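Long-range contacts in Cow rumen GH26 endo-mannanase (Metagenome, PDB 6UEH), which probably hydrolyses internal beta-1,4-mannosidic bonds of mannans such as galactomannan, as an endo-acting family 26 glycoside hydrolase with an accessory carbohydrate-binding-type domain: residues Val304-Pro310 / Asn356-Asn362; Ile49-Val55 / Gly110-Phe116; Lys167-Ser171 / Asp474-Thr478; Thr271-Ile275 / Glu339-Tyr343. One frame throughout, in Å; residues are numbered along the deposited sequence.

Contact 1: residues Val304-Pro310 / Asn356-Asn362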
loop_
_atom_site.group_PDB
_atom_site.type_symbol
_atom_site.label_atom_id
_atom_site.label_comp_id
_atom_site.label_asym_id
_atom_site.label_seq_id
_atom_site.Cartn_x
_atom_site.Cartn_y
_atom_site.Cartn_z
ATOM N N VAL A 304 -8.204 -4.429 24.737
ATOM C CA VAL A 304 -7.697 -3.460 23.775
ATOM C C VAL A 304 -7.354 -4.133 22.452
ATOM O O VAL A 304 -6.465 -4.984 22.395
ATOM C CB VAL A 304 -6.446 -2.732 24.302
ATOM C CG1 VAL A 304 -5.893 -1.802 23.236
ATOM C CG2 VAL A 304 -6.775 -1.959 25.571
ATOM N N PRO A 305 -8.072 -3.758 21.384
ATOM C CA PRO A 305 -7.788 -4.245 20.033
ATOM C C PRO A 305 -6.596 -3.504 19.437
ATOM O O PRO A 305 -6.313 -2.377 19.845
ATOM C CB PRO A 305 -9.074 -3.929 19.272
ATOM C CG PRO A 305 -9.592 -2.705 19.949
ATOM C CD PRO A 305 -9.241 -2.860 21.409
ATOM N N LEU A 306 -5.916 -4.129 18.482
ATOM C CA LEU A 306 -4.710 -3.550 17.901
ATOM C C LEU A 306 -4.578 -3.887 16.419
ATOM O O LEU A 306 -4.697 -5.045 16.026
ATOM C CB LEU A 306 -3.470 -4.044 18.659
ATOM C CG LEU A 306 -2.099 -3.558 18.189
ATOM C CD1 LEU A 306 -1.931 -2.069 18.470
ATOM C CD2 LEU A 306 -0.988 -4.369 18.847
ATOM N N ILE A 307 -4.336 -2.873 15.594
ATOM C CA ILE A 307 -3.950 -3.119 14.210
ATOM C C ILE A 307 -2.476 -3.514 14.215
ATOM O O ILE A 307 -1.590 -2.659 14.243
ATOM C CB ILE A 307 -4.182 -1.892 13.310
ATOM C CG1 ILE A 307 -5.644 -1.442 13.396
ATOM C CG2 ILE A 307 -3.796 -2.206 11.867
ATOM C CD1 ILE A 307 -5.932 -0.133 12.695
ATOM N N PHE A 308 -2.227 -4.819 14.211
ATOM C CA PHE A 308 -0.883 -5.354 14.383
ATOM C C PHE A 308 -0.206 -5.568 13.033
ATOM O O PHE A 308 -0.704 -6.318 12.189
ATOM C CB PHE A 308 -0.945 -6.663 15.179
ATOM C CG PHE A 308 0.397 -7.196 15.587
ATOM C CD1 PHE A 308 1.369 -6.350 16.095
ATOM C CD2 PHE A 308 0.680 -8.549 15.483
ATOM C CE1 PHE A 308 2.606 -6.843 16.478
ATOM C CE2 PHE A 308 1.914 -9.046 15.866
ATOM C CZ PHE A 308 2.876 -8.192 16.363
ATOM N N ARG A 309 0.929 -4.900 12.836
ATOM C CA ARG A 309 1.645 -4.947 11.564
ATOM C C ARG A 309 3.064 -5.499 11.745
ATOM O O ARG A 309 4.046 -4.765 11.635
ATOM C CB ARG A 309 1.683 -3.548 10.933
ATOM C CG ARG A 309 2.178 -3.501 9.494
ATOM C CD ARG A 309 1.985 -2.110 8.901
ATOM N NE ARG A 309 2.649 -1.075 9.689
ATOM C CZ ARG A 309 3.794 -0.492 9.344
ATOM N NH1 ARG A 309 4.401 -0.834 8.212
ATOM N NH2 ARG A 309 4.326 0.442 10.123
ATOM N N PRO A 310 3.174 -6.805 12.029
ATOM C CA PRO A 310 4.498 -7.404 12.199
ATOM C C PRO A 310 5.125 -7.707 10.849
ATOM O O PRO A 310 4.417 -7.636 9.843
ATOM C CB PRO A 310 4.193 -8.690 12.961
ATOM C CG PRO A 310 2.862 -9.105 12.409
ATOM C CD PRO A 310 2.106 -7.818 12.121
ATOM N N ASN A 356 -7.128 -10.548 19.725
ATOM C CA ASN A 356 -7.482 -9.133 19.726
ATOM C C ASN A 356 -6.764 -8.355 18.631
ATOM O O ASN A 356 -6.714 -7.127 18.666
ATOM C CB ASN A 356 -7.161 -8.514 21.087
ATOM C CG ASN A 356 -5.686 -8.629 21.443
ATOM O OD1 ASN A 356 -5.029 -9.611 21.096
ATOM N ND2 ASN A 356 -5.162 -7.624 22.136
ATOM N N LEU A 357 -6.214 -9.073 17.659
ATOM C CA LEU A 357 -5.346 -8.466 16.660
ATOM C C LEU A 357 -6.001 -8.354 15.292
ATOM O O LEU A 357 -6.675 -9.277 14.832
ATOM C CB LEU A 357 -4.050 -9.267 16.534
ATOM C CG LEU A 357 -3.301 -9.556 17.835
ATOM C CD1 LEU A 357 -2.074 -10.418 17.564
ATOM C CD2 LEU A 357 -2.915 -8.255 18.532
ATOM N N ILE A 358 -5.796 -7.208 14.653
ATOM C CA ILE A 358 -6.149 -7.026 13.252
ATOM C C ILE A 358 -4.861 -7.099 12.444
ATOM O O ILE A 358 -4.045 -6.179 12.478
ATOM C CB ILE A 358 -6.869 -5.687 13.004
ATOM C CG1 ILE A 358 -8.154 -5.617 13.835
ATOM C CG2 ILE A 358 -7.178 -5.512 11.523
ATOM C CD1 ILE A 358 -8.950 -4.348 13.629
ATOM N N TRP A 359 -4.673 -8.206 11.736
ATOM C CA TRP A 359 -3.399 -8.484 11.083
ATOM C C TRP A 359 -3.229 -7.692 9.789
ATOM O O TRP A 359 -3.903 -7.955 8.792
ATOM C CB TRP A 359 -3.269 -9.984 10.807
ATOM C CG TRP A 359 -3.221 -10.816 12.054
ATOM C CD1 TRP A 359 -4.278 -11.207 12.826
ATOM C CD2 TRP A 359 -2.049 -11.360 12.673
ATOM N NE1 TRP A 359 -3.836 -11.960 13.889
ATOM C CE2 TRP A 359 -2.471 -12.069 13.816
ATOM C CE3 TRP A 359 -0.684 -11.318 12.370
ATOM C CZ2 TRP A 359 -1.578 -12.728 14.657
ATOM C CZ3 TRP A 359 0.200 -11.973 13.206
ATOM C CH2 TRP A 359 -0.250 -12.668 14.335
ATOM N N GLU A 360 -2.319 -6.722 9.814
ATOM C CA GLU A 360 -2.025 -5.920 8.633
ATOM C C GLU A 360 -0.685 -6.317 8.032
ATOM O O GLU A 360 0.350 -6.263 8.700
ATOM C CB GLU A 360 -2.021 -4.426 8.966
ATOM C CG GLU A 360 -1.729 -3.538 7.763
ATOM C CD GLU A 360 -1.926 -2.064 8.054
ATOM O OE1 GLU A 360 -1.733 -1.651 9.216
ATOM O OE2 GLU A 360 -2.281 -1.316 7.119
ATOM N N GLN A 361 -0.712 -6.720 6.768
ATOM C CA GLN A 361 0.506 -7.105 6.074
ATOM C C GLN A 361 0.843 -6.097 4.984
ATOM O O GLN A 361 -0.021 -5.711 4.193
ATOM C CB GLN A 361 0.365 -8.505 5.475
ATOM C CG GLN A 361 1.625 -9.009 4.788
ATOM C CD GLN A 361 1.500 -10.445 4.326
ATOM O OE1 GLN A 361 0.602 -10.788 3.553
ATOM N NE2 GLN A 361 2.397 -11.299 4.807
ATOM N N ASN A 362 2.099 -5.664 4.953
ATOM C CA ASN A 362 2.564 -4.787 3.892
ATOM C C ASN A 362 2.663 -5.531 2.567
ATOM O O ASN A 362 3.016 -6.709 2.527
ATOM C CB ASN A 362 3.926 -4.175 4.242
ATOM C CG ASN A 362 3.806 -2.883 5.033
ATOM O OD1 ASN A 362 4.280 -2.791 6.163
ATOM N ND2 ASN A 362 3.187 -1.876 4.435
HETATM O O HOH W 1 3.236 -6.249 7.793
#

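Contact 2: residues Ile49-Val55 / Gly110-Phe116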
loop_
_atom_site.group_PDB
_atom_site.type_symbol
_atom_site.label_atom_id
_atom_site.label_comp_id
_atom_site.label_asym_id
_atom_site.label_seq_id
_atom_site.Cartn_x
_atom_site.Cartn_y
_atom_site.Cartn_z
ATOM N N ILE A 49 0.049 7.397 -31.240
ATOM C CA ILE A 49 -1.238 7.794 -31.793
ATOM C C ILE A 49 -2.025 8.450 -30.669
ATOM O O ILE A 49 -1.853 8.097 -29.499
ATOM C CB ILE A 49 -2.022 6.603 -32.379
ATOM C CG1 ILE A 49 -2.330 5.571 -31.293
ATOM C CG2 ILE A 49 -1.244 5.967 -33.529
ATOM C CD1 ILE A 49 -3.172 4.402 -31.777
ATOM N N SER A 50 -2.876 9.413 -31.007
ATOM C CA SER A 50 -3.551 10.171 -29.963
ATOM C C SER A 50 -4.890 10.760 -30.387
ATOM O O SER A 50 -5.207 10.841 -31.572
ATOM C CB SER A 50 -2.637 11.294 -29.470
ATOM O OG SER A 50 -2.340 12.198 -30.520
ATOM N N PHE A 51 -5.666 11.165 -29.386
ATOM C CA PHE A 51 -6.924 11.869 -29.592
ATOM C C PHE A 51 -7.198 12.750 -28.382
ATOM O O PHE A 51 -6.575 12.586 -27.330
ATOM C CB PHE A 51 -8.078 10.888 -29.820
ATOM C CG PHE A 51 -8.381 10.011 -28.635
ATOM C CD1 PHE A 51 -7.585 8.914 -28.343
ATOM C CD2 PHE A 51 -9.480 10.269 -27.828
ATOM C CE1 PHE A 51 -7.868 8.099 -27.260
ATOM C CE2 PHE A 51 -9.767 9.458 -26.743
ATOM C CZ PHE A 51 -8.961 8.373 -26.457
ATOM N N ASN A 52 -8.127 13.686 -28.532
ATOM C CA ASN A 52 -8.447 14.611 -27.456
ATOM C C ASN A 52 -9.761 14.300 -26.753
ATOM O O ASN A 52 -10.738 13.886 -27.381
ATOM C CB ASN A 52 -8.487 16.043 -27.990
ATOM C CG ASN A 52 -9.033 17.025 -26.973
ATOM O OD1 ASN A 52 -8.338 17.415 -26.034
ATOM N ND2 ASN A 52 -10.288 17.428 -27.151
ATOM N N VAL A 53 -9.764 14.495 -25.439
ATOM C CA VAL A 53 -10.987 14.492 -24.650
ATOM C C VAL A 53 -11.046 15.782 -23.844
ATOM O O VAL A 53 -10.092 16.131 -23.148
ATOM C CB VAL A 53 -11.066 13.286 -23.694
ATOM C CG1 VAL A 53 -12.366 13.330 -22.902
ATOM C CG2 VAL A 53 -10.959 11.986 -24.467
ATOM N N THR A 54 -12.162 16.496 -23.946
ATOM C CA THR A 54 -12.338 17.744 -23.212
ATOM C C THR A 54 -13.419 17.588 -22.148
ATOM O O THR A 54 -14.521 17.120 -22.441
ATOM C CB THR A 54 -12.698 18.906 -24.157
ATOM O OG1 THR A 54 -11.668 19.059 -25.138
ATOM C CG2 THR A 54 -12.843 20.207 -23.380
ATOM N N VAL A 55 -13.097 17.970 -20.914
ATOM C CA VAL A 55 -14.043 17.853 -19.804
ATOM C C VAL A 55 -14.204 19.182 -19.066
ATOM O O VAL A 55 -13.304 20.023 -19.081
ATOM C CB VAL A 55 -13.609 16.763 -18.794
ATOM C CG1 VAL A 55 -13.526 15.408 -19.476
ATOM C CG2 VAL A 55 -12.275 17.120 -18.157
ATOM N N GLY A 110 -10.583 20.998 -19.029
ATOM C CA GLY A 110 -10.117 21.427 -20.334
ATOM C C GLY A 110 -9.695 20.269 -21.219
ATOM O O GLY A 110 -10.206 19.157 -21.095
ATOM N N ALA A 111 -8.748 20.536 -22.112
ATOM C CA ALA A 111 -8.320 19.554 -23.101
ATOM C C ALA A 111 -7.383 18.509 -22.503
ATOM O O ALA A 111 -6.530 18.821 -21.672
ATOM C CB ALA A 111 -7.648 20.255 -24.275
ATOM N N ASN A 112 -7.554 17.263 -22.932
ATOM C CA ASN A 112 -6.683 16.174 -22.508
ATOM C C ASN A 112 -6.229 15.348 -23.705
ATOM O O ASN A 112 -7.049 14.760 -24.408
ATOM C CB ASN A 112 -7.389 15.270 -21.494
ATOM C CG ASN A 112 -7.678 15.975 -20.183
ATOM O OD1 ASN A 112 -6.909 15.869 -19.225
ATOM N ND2 ASN A 112 -8.791 16.700 -20.133
ATOM N N LYS A 113 -4.922 15.310 -23.939
ATOM C CA LYS A 113 -4.389 14.475 -25.005
ATOM C C LYS A 113 -4.207 13.057 -24.493
ATOM O O LYS A 113 -3.366 12.804 -23.634
ATOM C CB LYS A 113 -3.063 15.029 -25.529
ATOM C CG LYS A 113 -2.497 14.244 -26.707
ATOM C CD LYS A 113 -1.215 14.877 -27.232
ATOM C CE LYS A 113 -0.748 14.197 -28.511
ATOM N NZ LYS A 113 0.496 14.809 -29.052
ATOM N N VAL A 114 -5.013 12.136 -25.006
ATOM C CA VAL A 114 -4.867 10.730 -24.663
ATOM C C VAL A 114 -4.036 10.040 -25.733
ATOM O O VAL A 114 -4.420 10.014 -26.903
ATOM C CB VAL A 114 -6.230 10.028 -24.528
ATOM C CG1 VAL A 114 -6.039 8.590 -24.057
ATOM C CG2 VAL A 114 -7.125 10.799 -23.566
ATOM N N SER A 115 -2.895 9.488 -25.333
ATOM C CA SER A 115 -1.976 8.879 -26.287
ATOM C C SER A 115 -1.664 7.425 -25.967
ATOM O O SER A 115 -1.654 7.016 -24.807
ATOM C CB SER A 115 -0.661 9.663 -26.341
ATOM O OG SER A 115 -0.876 11.013 -26.705
ATOM N N PHE A 116 -1.409 6.649 -27.011
ATOM C CA PHE A 116 -0.718 5.384 -26.850
ATOM C C PHE A 116 0.690 5.573 -27.384
ATOM O O PHE A 116 0.882 5.842 -28.568
ATOM C CB PHE A 116 -1.448 4.249 -27.566
ATOM C CG PHE A 116 -2.737 3.863 -26.907
ATOM C CD1 PHE A 116 -2.734 3.070 -25.772
ATOM C CD2 PHE A 116 -3.950 4.307 -27.408
ATOM C CE1 PHE A 116 -3.919 2.718 -25.155
ATOM C CE2 PHE A 116 -5.134 3.959 -26.795
ATOM C CZ PHE A 116 -5.120 3.163 -25.668
#

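Contact 3: residues Lys167-Ser171 / Asp474-Thr478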
loop_
_atom_site.group_PDB
_atom_site.type_symbol
_atom_site.label_atom_id
_atom_site.label_comp_id
_atom_site.label_asym_id
_atom_site.label_seq_id
_atom_site.Cartn_x
_atom_site.Cartn_y
_atom_site.Cartn_z
ATOM N N LYS A 167 -15.193 6.145 1.943
ATOM C CA LYS A 167 -15.903 7.391 2.225
ATOM C C LYS A 167 -14.996 8.436 2.875
ATOM O O LYS A 167 -15.172 9.638 2.675
ATOM C CB LYS A 167 -17.110 7.128 3.131
ATOM C CG LYS A 167 -18.126 6.146 2.570
ATOM C CD LYS A 167 -19.435 6.215 3.348
ATOM C CE LYS A 167 -19.806 4.871 3.958
ATOM N NZ LYS A 167 -20.006 3.811 2.928
ATOM N N LYS A 168 -14.038 7.968 3.668
ATOM C CA LYS A 168 -13.131 8.848 4.399
ATOM C C LYS A 168 -11.711 8.300 4.385
ATOM O O LYS A 168 -11.473 7.176 3.939
ATOM C CB LYS A 168 -13.581 9.013 5.857
ATOM C CG LYS A 168 -15.049 9.353 6.065
ATOM C CD LYS A 168 -15.316 10.825 5.833
ATOM C CE LYS A 168 -16.748 11.183 6.191
ATOM N NZ LYS A 168 -16.997 12.639 6.027
ATOM N N ILE A 169 -10.771 9.099 4.880
ATOM C CA ILE A 169 -9.454 8.592 5.235
ATOM C C ILE A 169 -9.194 8.945 6.702
ATOM O O ILE A 169 -9.524 10.040 7.161
ATOM C CB ILE A 169 -8.336 9.147 4.312
ATOM C CG1 ILE A 169 -7.020 8.404 4.560
ATOM C CG2 ILE A 169 -8.166 10.655 4.486
ATOM C CD1 ILE A 169 -5.942 8.696 3.537
ATOM N N ILE A 170 -8.640 7.999 7.446
ATOM C CA ILE A 170 -8.426 8.191 8.876
ATOM C C ILE A 170 -7.027 8.737 9.144
ATOM O O ILE A 170 -6.047 8.212 8.631
ATOM C CB ILE A 170 -8.630 6.872 9.644
ATOM C CG1 ILE A 170 -10.003 6.283 9.314
ATOM C CG2 ILE A 170 -8.473 7.088 11.145
ATOM C CD1 ILE A 170 -10.249 4.919 9.908
ATOM N N SER A 171 -6.932 9.792 9.943
ATOM C CA SER A 171 -5.626 10.364 10.262
ATOM C C SER A 171 -4.835 9.461 11.207
ATOM O O SER A 171 -5.408 8.764 12.041
ATOM C CB SER A 171 -5.780 11.761 10.873
ATOM O OG SER A 171 -6.627 11.736 12.005
ATOM N N ASP A 474 -13.526 17.456 5.749
ATOM C CA ASP A 474 -14.621 16.537 6.052
ATOM C C ASP A 474 -14.250 15.109 5.679
ATOM O O ASP A 474 -14.756 14.149 6.261
ATOM C CB ASP A 474 -15.898 16.950 5.317
ATOM C CG ASP A 474 -16.513 18.216 5.880
ATOM O OD1 ASP A 474 -16.287 18.508 7.073
ATOM O OD2 ASP A 474 -17.226 18.914 5.130
ATOM N N TYR A 475 -13.356 14.980 4.704
ATOM C CA TYR A 475 -12.934 13.676 4.214
ATOM C C TYR A 475 -12.022 12.956 5.212
ATOM O O TYR A 475 -11.844 11.742 5.138
ATOM C CB TYR A 475 -12.228 13.830 2.861
ATOM C CG TYR A 475 -11.822 12.519 2.225
ATOM C CD1 TYR A 475 -12.768 11.679 1.652
ATOM C CD2 TYR A 475 -10.490 12.124 2.192
ATOM C CE1 TYR A 475 -12.403 10.478 1.073
ATOM C CE2 TYR A 475 -10.112 10.925 1.610
ATOM C CZ TYR A 475 -11.073 10.107 1.053
ATOM O OH TYR A 475 -10.705 8.913 0.474
ATOM N N CYS A 476 -11.453 13.700 6.154
ATOM C CA CYS A 476 -10.485 13.118 7.079
ATOM C C CYS A 476 -11.052 12.914 8.478
ATOM O O CYS A 476 -11.581 13.841 9.090
ATOM C CB CYS A 476 -9.233 13.990 7.150
ATOM S SG CYS A 476 -7.955 13.417 8.305
ATOM N N ILE A 477 -10.932 11.689 8.978
ATOM C CA ILE A 477 -11.368 11.358 10.327
ATOM C C ILE A 477 -10.251 11.618 11.330
ATOM O O ILE A 477 -9.141 11.104 11.184
ATOM C CB ILE A 477 -11.821 9.888 10.420
ATOM C CG1 ILE A 477 -13.118 9.695 9.633
ATOM C CG2 ILE A 477 -12.008 9.469 11.871
ATOM C CD1 ILE A 477 -13.561 8.261 9.531
ATOM N N THR A 478 -10.548 12.432 12.338
ATOM C CA THR A 478 -9.583 12.733 13.388
ATOM C C THR A 478 -10.066 12.129 14.705
ATOM O O THR A 478 -11.108 11.471 14.739
ATOM C CB THR A 478 -9.366 14.252 13.542
ATOM O OG1 THR A 478 -10.560 14.867 14.045
ATOM C CG2 THR A 478 -9.008 14.877 12.197
#

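Contact 4: residues Thr271-Ile275 / Glu339-Tyr343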
loop_
_atom_site.group_PDB
_atom_site.type_symbol
_atom_site.label_atom_id
_atom_site.label_comp_id
_atom_site.label_asym_id
_atom_site.label_seq_id
_atom_site.Cartn_x
_atom_site.Cartn_y
_atom_site.Cartn_z
ATOM N N THR A 271 17.703 -16.770 8.237
ATOM C CA THR A 271 16.286 -16.411 8.257
ATOM C C THR A 271 15.357 -17.618 8.123
ATOM O O THR A 271 14.401 -17.761 8.885
ATOM C CB THR A 271 15.959 -15.401 7.137
ATOM O OG1 THR A 271 16.597 -14.151 7.423
ATOM C CG2 THR A 271 14.457 -15.181 7.029
ATOM N N ALA A 272 15.651 -18.489 7.163
ATOM C CA ALA A 272 14.802 -19.645 6.892
ATOM C C ALA A 272 14.723 -20.602 8.082
ATOM O O ALA A 272 13.743 -21.328 8.236
ATOM C CB ALA A 272 15.298 -20.385 5.656
ATOM N N ASP A 273 15.746 -20.596 8.929
ATOM C CA ASP A 273 15.808 -21.541 10.039
ATOM C C ASP A 273 14.995 -21.107 11.255
ATOM O O ASP A 273 14.795 -21.898 12.177
ATOM C CB ASP A 273 17.262 -21.781 10.458
ATOM C CG ASP A 273 17.992 -22.710 9.511
ATOM O OD1 ASP A 273 17.315 -23.391 8.715
ATOM O OD2 ASP A 273 19.240 -22.768 9.566
ATOM N N CYS A 274 14.513 -19.867 11.263
ATOM C CA CYS A 274 13.787 -19.369 12.429
ATOM C C CYS A 274 12.470 -20.119 12.627
ATOM O O CYS A 274 11.889 -20.086 13.709
ATOM C CB CYS A 274 13.528 -17.863 12.315
ATOM S SG CYS A 274 12.208 -17.385 11.181
ATOM N N ILE A 275 12.009 -20.804 11.583
ATOM C CA ILE A 275 10.795 -21.606 11.684
ATOM C C ILE A 275 11.107 -23.099 11.617
ATOM O O ILE A 275 10.220 -23.920 11.374
ATOM C CB ILE A 275 9.790 -21.247 10.575
ATOM C CG1 ILE A 275 10.427 -21.429 9.197
ATOM C CG2 ILE A 275 9.296 -19.819 10.756
ATOM C CD1 ILE A 275 9.485 -21.149 8.044
ATOM N N GLU A 339 5.833 -18.267 4.967
ATOM C CA GLU A 339 5.859 -19.331 5.967
ATOM C C GLU A 339 6.142 -18.765 7.360
ATOM O O GLU A 339 5.571 -19.221 8.349
ATOM C CB GLU A 339 6.896 -20.394 5.595
ATOM C CG GLU A 339 6.571 -21.145 4.307
ATOM C CD GLU A 339 7.629 -22.168 3.932
ATOM O OE1 GLU A 339 7.656 -22.594 2.756
ATOM O OE2 GLU A 339 8.431 -22.552 4.809
ATOM N N ILE A 340 7.010 -17.761 7.430
ATOM C CA ILE A 340 7.318 -17.104 8.697
ATOM C C ILE A 340 6.098 -16.355 9.233
ATOM O O ILE A 340 5.801 -16.417 10.426
ATOM C CB ILE A 340 8.504 -16.129 8.557
ATOM C CG1 ILE A 340 9.777 -16.897 8.188
ATOM C CG2 ILE A 340 8.711 -15.342 9.845
ATOM C CD1 ILE A 340 10.994 -16.017 8.000
ATOM N N TRP A 341 5.389 -15.657 8.345
ATOM C CA TRP A 341 4.159 -14.964 8.721
ATOM C C TRP A 341 3.129 -15.935 9.288
ATOM O O TRP A 341 2.520 -15.677 10.330
ATOM C CB TRP A 341 3.561 -14.222 7.521
ATOM C CG TRP A 341 2.248 -13.543 7.821
ATOM C CD1 TRP A 341 1.006 -14.116 7.828
ATOM C CD2 TRP A 341 2.051 -12.161 8.151
ATOM N NE1 TRP A 341 0.051 -13.177 8.142
ATOM C CE2 TRP A 341 0.665 -11.969 8.347
ATOM C CE3 TRP A 341 2.909 -11.067 8.300
ATOM C CZ2 TRP A 341 0.122 -10.730 8.683
ATOM C CZ3 TRP A 341 2.367 -9.836 8.635
ATOM C CH2 TRP A 341 0.988 -9.679 8.824
ATOM N N LYS A 342 2.930 -17.048 8.591
ATOM C CA LYS A 342 1.985 -18.064 9.038
ATOM C C LYS A 342 2.409 -18.645 10.383
ATOM O O LYS A 342 1.568 -18.927 11.235
ATOM C CB LYS A 342 1.852 -19.174 7.992
ATOM C CG LYS A 342 1.193 -18.720 6.697
ATOM C CD LYS A 342 1.018 -19.877 5.726
ATOM C CE LYS A 342 0.329 -19.425 4.450
ATOM N NZ LYS A 342 0.180 -20.542 3.475
ATOM N N TYR A 343 3.716 -18.810 10.568
ATOM C CA TYR A 343 4.266 -19.298 11.831
ATOM C C TYR A 343 3.871 -18.379 12.980
ATOM O O TYR A 343 3.363 -18.835 14.003
ATOM C CB TYR A 343 5.793 -19.412 11.741
ATOM C CG TYR A 343 6.461 -20.006 12.965
ATOM C CD1 TYR A 343 6.806 -19.213 14.053
ATOM C CD2 TYR A 343 6.766 -21.361 13.023
ATOM C CE1 TYR A 343 7.423 -19.754 15.168
ATOM C CE2 TYR A 343 7.386 -21.909 14.131
ATOM C CZ TYR A 343 7.712 -21.101 15.202
ATOM O OH TYR A 343 8.326 -21.647 16.308
#

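Contact 1: residues Val304-Pro310 / Asn356-Asn362
Arg309 and Glu360 each set CG anti to the backbone N, which sends the two side chains out side by side. The arginine then bends at chi3 (57°), and this turn carries its NH1 over to Asn362. NH1 donates to Asn362 OD1 at 2.8 Å, meeting a lone pair in the carbonyl plane while the oxygen sits at the edge of the guanidinium; the two flat groups are almost perpendicular, 88° apart. Salt bridges to Asp386 and Glu428 complete the grip on the guanidinium. Glu360 OE1 stays 4.4 Å from Arg309 NE, too far for a salt bridge, and is instead hydrogen-bonded to Tyr447. These residues belong to neighbouring parallel strands of the family 26 TIM barrel, near the C-terminal strand ends where enzymes of this clan place their active site; an acetate ion, probably from the crystallisation liquor, lies about 5 Å from the Arg309 side chain. A lysine in place of Arg309 would probably be unable to serve all three partners from one nitrogen, leaving Asn362, Asp386 or Glu428 without its arginine mate. Backbone bonds join the strands, among them Ile358 N to Leu306 O at 2.8 Å and Glu360 N to Phe308 O at 2.9 Å. On the face holding Leu306, Phe308, Leu357 and Trp359, the Phe308 ring turns its edge to the indole face in a T-shaped pair, centroids 5.7 Å apart and planes at 69°. Leu357 CD1 reaches Phe308 CD2 at 3.9 Å, and Pro310, set at about a right angle to Trp359, brings its CG to Trp359 CZ3 at 4.0 Å.

Contact 2: residues Ile49-Val55 / Gly110-Phe116
Within the CBM6-type beta-sandwich, strand 49-55 forms the border of a four-stranded antiparallel sheet and pairs along its whole length with 110-116. Ile49 with Phe116, Phe51 with Val114, Val53 with Asn112 and Val55 with Gly110 are the hydrogen-bonded pairs; Val114 N to Phe51 O, at 2.8 Å, is representative. Apart from Gly110, these residues turn their side chains to the sandwich interior. Phe51 holds CG between its backbone N and carbonyl carbon (chi1 65°), which lays the ring alongside Val114: Val114 CB stands over the ring face in a CH-pi contact, 4.0 Å from the centroid and 23° off the normal. The same ring packs against Tyr10, Ile12, Ile128 and Val130 of the other sheet, and Val114 CG2 meets Val53 CG2 at 4.1 Å. Asn112 is the polar member of this face; its ND2 is bonded to Asn108 O and makes a weak bond of 3.3 Å to Val53 O. The reverse face is mostly polar. Asn52 OD1 accepts a weak bond from Asn112 N at 3.2 Å, while its ND2 donates almost straight to Thr54 OG1 at 2.9 Å, in the amide plane. Lys113 runs out fully extended and brushes Ser50 OG with CE at 3.3 Å. The chemistry thus divides, Asn112 excepted: aromatic and branched aliphatic groups join this sheet to its partner, whereas mainly amides, hydroxyls and a lysine clothe the other face.

Contact 3: residues Lys167-Ser171 / Asp474-Thr478
Tyr475 lays one face of its ring against the backbone of Lys168 and Ile169, at the point where the short strand 476-477 pairs in parallel with the beginning of strand 169-174, the first strand of the TIM barrel. Lys168 CA stands over that face in a CH-pi contact, 4.1 Å from the ring centroid and 22° off its normal. Ile169 crosses the ring obliquely, bringing CG2 to Tyr475 CE2 at 3.5 Å. Lys168 itself bends at chi2 (-80°), which folds its chain back along the other segment; CB meets Ile477 CD1 at 3.8 Å, the two side chains lying roughly at right angles, and NZ donates to Asp474 O at 2.7 Å from above the carbonyl plane. Ile170 and Ile477, by contrast, run side by side toward helix 152-164, with CG1 of Ile170 4.1 Å from CD1 of Ile477. Between these two layers run the backbone bonds, such as Ile477 N to Ile169 O at 2.8 Å, while the backbone of Ile170 bonds to Leu446 and Phe448. Ser171 OG takes a further bond from Ala201 N and grips Ile477 O at 2.7 Å, so this carbonyl is held twice, by the hydroxyl and by Ser171 N at 2.9 Å.

Contact 4: residues Thr271-Ile275 / Glu339-Tyr343
Glu339 opens the helical side of a contact in which one of the outer helices of the TIM barrel, 334-351, is covered by a loop whose residues 271-273 form a 3-10 turn. Its CB touches Ile275 CD1 at 3.6 Å, the two side chains crossing at about a right angle; OE2 also lies 3.7 Å from that methyl, while OE1 is engaged by Lys335 in a salt bridge. Ile340 follows with an extended chain (chi2 179°) that pushes its end into the loop. There CD1 meets Thr271 CG2 at 3.7 Å and Cys274 SG at the same distance, and further back CG1 lies 3.9 Å from Ile275 CG2. Trp285 of helix 280-301 packs on both Ile340 and Cys274. One turn after Glu339 comes Tyr343, whose N bonds to Glu339 O within the helix; its CG is anti to the backbone N (chi1 -176°), which swings the ring out past Ile275, the two side chains running in opposite directions. Asn286 and Asn282 hold its OH. Ile275 CG2 presses on Tyr343 CG at 3.6 Å. An alanine in place of Ile275 would probably open a gap between Glu339, Ile340 and the tyrosine ring, since both CG2 and CD1 would be gone. Beside these methyl contacts, Ile275 CA lies over one face of the Tyr343 ring.

From the N terminus, contact 2 comes first: it closes a loop of 54 residues, rich in strand, within the CBM6-type domain and is complete before the catalytic domain begins its own contacts. Contact 3 then opens at 167-171 and closes only at 474-478, tying the first barrel strand to a short strand near the C terminus and enclosing contacts 1 and 4. Those two cross, their segments alternating as 271-275, 304-310, 339-343, 356-362. Helix 334-351 connects the two strands of contact 1 in a beta-alpha-beta crossover, and its Trp341 packs on Pro310, Trp359 and Gln361, so contacts 1 and 4 touch. Contact 2 stands apart, its centre about 44 Å from that of contact 1.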